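Local coordinates for ParA (Salmonella enterica subsp. enterica serovar Newport str. SL317, PDB 3EZF), which probably takes part in plasmid partition and in ADP-mediated transcriptional regulation, using a winged helix-turn-helix region and a P-loop ATPase domain, at residues P111-V116 against I251-G256. Sequence-based numbering, arbitrary orientation.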
loop_
_atom_site.group_PDB
_atom_site.type_symbol
_atom_site.label_atom_id
_atom_site.label_comp_id
_atom_site.label_asym_id
_atom_site.label_seq_id
_atom_site.Cartn_x
_atom_site.Cartn_y
_atom_site.Cartn_z
ATOM N N PRO A 111 -28.821 6.842 4.693
ATOM C CA PRO A 111 -27.347 7.062 4.501
ATOM C C PRO A 111 -26.485 7.381 5.728
ATOM O O PRO A 111 -26.240 8.540 6.023
ATOM C CB PRO A 111 -27.339 8.151 3.451
ATOM C CG PRO A 111 -28.131 7.349 2.503
ATOM C CD PRO A 111 -28.431 6.181 3.414
ATOM N N TYR A 112 -26.056 6.389 6.434
ATOM C CA TYR A 112 -25.142 6.589 7.524
ATOM C C TYR A 112 -23.770 6.375 6.854
ATOM O O TYR A 112 -23.412 5.252 6.523
ATOM C CB TYR A 112 -25.379 5.635 8.724
ATOM C CG TYR A 112 -24.681 6.165 9.928
ATOM C CD1 TYR A 112 -23.537 5.551 10.451
ATOM C CD2 TYR A 112 -25.142 7.348 10.539
ATOM C CE1 TYR A 112 -22.857 6.124 11.546
ATOM C CE2 TYR A 112 -24.448 7.929 11.609
ATOM C CZ TYR A 112 -23.311 7.310 12.104
ATOM O OH TYR A 112 -22.628 7.889 13.145
ATOM N N VAL A 113 -23.001 7.446 6.648
ATOM C CA VAL A 113 -21.712 7.337 5.972
ATOM C C VAL A 113 -20.525 7.148 6.920
ATOM O O VAL A 113 -20.244 7.997 7.774
ATOM C CB VAL A 113 -21.469 8.560 5.074
ATOM C CG1 VAL A 113 -20.172 8.406 4.308
ATOM C CG2 VAL A 113 -22.607 8.701 4.122
ATOM N N ILE A 114 -19.816 6.036 6.728
ATOM C CA ILE A 114 -18.673 5.672 7.555
ATOM C C ILE A 114 -17.323 5.820 6.855
ATOM O O ILE A 114 -17.009 5.078 5.935
ATOM C CB ILE A 114 -18.843 4.227 8.020
ATOM C CG1 ILE A 114 -20.090 4.127 8.904
ATOM C CG2 ILE A 114 -17.599 3.760 8.733
ATOM C CD1 ILE A 114 -21.000 2.963 8.571
ATOM N N PHE A 115 -16.524 6.780 7.296
ATOM C CA PHE A 115 -15.215 7.000 6.701
ATOM C C PHE A 115 -14.227 6.076 7.387
ATOM O O PHE A 115 -13.898 6.292 8.552
ATOM C CB PHE A 115 -14.775 8.449 6.904
ATOM C CG PHE A 115 -13.451 8.760 6.283
ATOM C CD1 PHE A 115 -13.374 9.311 5.006
ATOM C CD2 PHE A 115 -12.273 8.434 6.946
ATOM C CE1 PHE A 115 -12.135 9.524 4.395
ATOM C CE2 PHE A 115 -11.034 8.639 6.352
ATOM C CZ PHE A 115 -10.961 9.186 5.074
ATOM N N VAL A 116 -13.751 5.053 6.677
ATOM C CA VAL A 116 -12.799 4.096 7.251
ATOM C C VAL A 116 -11.356 4.570 7.119
ATOM O O VAL A 116 -10.876 4.765 6.007
ATOM C CB VAL A 116 -12.915 2.725 6.570
ATOM C CG1 VAL A 116 -12.145 1.679 7.359
ATOM C CG2 VAL A 116 -14.367 2.332 6.456
ATOM N N ILE A 251 -22.960 3.292 4.241
ATOM C CA ILE A 251 -22.104 3.595 3.099
ATOM C C ILE A 251 -20.679 3.812 3.611
ATOM O O ILE A 251 -20.413 4.796 4.294
ATOM C CB ILE A 251 -22.573 4.869 2.331
ATOM C CG1 ILE A 251 -23.906 4.606 1.626
ATOM C CG2 ILE A 251 -21.514 5.289 1.314
ATOM C CD1 ILE A 251 -24.371 5.767 0.782
ATOM N N PHE A 252 -19.766 2.893 3.294
ATOM C CA PHE A 252 -18.380 3.022 3.743
ATOM C C PHE A 252 -17.521 3.707 2.705
ATOM O O PHE A 252 -17.800 3.628 1.516
ATOM C CB PHE A 252 -17.758 1.660 4.048
ATOM C CG PHE A 252 -18.263 1.029 5.308
ATOM C CD1 PHE A 252 -19.420 0.255 5.305
ATOM C CD2 PHE A 252 -17.592 1.227 6.507
ATOM C CE1 PHE A 252 -19.906 -0.305 6.470
ATOM C CE2 PHE A 252 -18.073 0.668 7.694
ATOM C CZ PHE A 252 -19.234 -0.101 7.671
ATOM N N ILE A 253 -16.467 4.372 3.156
ATOM C CA ILE A 253 -15.559 5.048 2.251
ATOM C C ILE A 253 -14.115 4.654 2.510
ATOM O O ILE A 253 -13.625 4.763 3.638
ATOM C CB ILE A 253 -15.711 6.555 2.368
ATOM C CG1 ILE A 253 -17.096 6.935 1.864
ATOM C CG2 ILE A 253 -14.651 7.271 1.531
ATOM C CD1 ILE A 253 -17.510 8.305 2.235
ATOM N N ASP A 254 -13.447 4.211 1.440
ATOM C CA ASP A 254 -12.055 3.752 1.452
ATOM C C ASP A 254 -11.079 4.658 0.712
ATOM O O ASP A 254 -11.292 4.944 -0.464
ATOM C CB ASP A 254 -11.988 2.378 0.799
ATOM C CG ASP A 254 -11.705 1.290 1.772
ATOM O OD1 ASP A 254 -12.106 1.411 2.947
ATOM O OD2 ASP A 254 -11.088 0.299 1.357
ATOM N N THR A 255 -10.007 5.087 1.387
ATOM C CA THR A 255 -8.982 5.929 0.755
ATOM C C THR A 255 -7.607 5.743 1.361
ATOM O O THR A 255 -7.491 5.426 2.542
ATOM C CB THR A 255 -9.254 7.418 0.883
ATOM O OG1 THR A 255 -10.648 7.677 0.715
ATOM C CG2 THR A 255 -8.467 8.163 -0.191
ATOM N N GLY A 256 -6.574 5.957 0.546
ATOM C CA GLY A 256 -5.209 5.857 1.026
ATOM C C GLY A 256 -4.918 7.104 1.849
ATOM O O GLY A 256 -5.808 7.943 2.008
#
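Ile114 and Phe252 are neighbours in register on two parallel strands, 112-116 and 251-254, and their side chains lie side by side on one face of the sheet. The Phe252 ring lies under the Ile114 side chain, and its CD2 edge turns toward Val116. Ile114 CD1 sits over one face of the ring, 4.0 Å from its centroid and offset toward the rim, a CH-pi contact. Val116 meets the same ring at its edge, near the ring plane, through CG2. Phe252 CG stands anti to its carbonyl carbon (chi1 -73°), which swings the ring back toward Ile114.

On the other face the bumps are mostly aliphatic, with the Phe115 ring among them. Ile253 reaches back along the sheet with CD1 and meets Val113 CG1 at 3.4 Å. Its other branch, CG2, lies obliquely to the Phe115 ring. Ile251 fits between Val113 and Pro111, with CD1 directed to Pro111 CG.

Four backbone hydrogen bonds join the strands: Ile251 N to Tyr112 O, Ile114 N to Ile251 O (2.8 Å), Ile253 N to Ile114 O and Val116 N to Ile253 O. Ile251 and Ile253 use both N and O, the usual parallel pattern.

The pair forms the centre of the six-stranded parallel sheet of the P-loop NTPase fold. Strand 149-153 borders Phe252 and Ile251, and Asp254 beyond them is hydrogen-bonded to Thr129 and Ser160. Strand 272-277 runs along the far side of 112-116. Helix 261-267 covers the Phe115 face, with Leu263 and Leu267 against the ring.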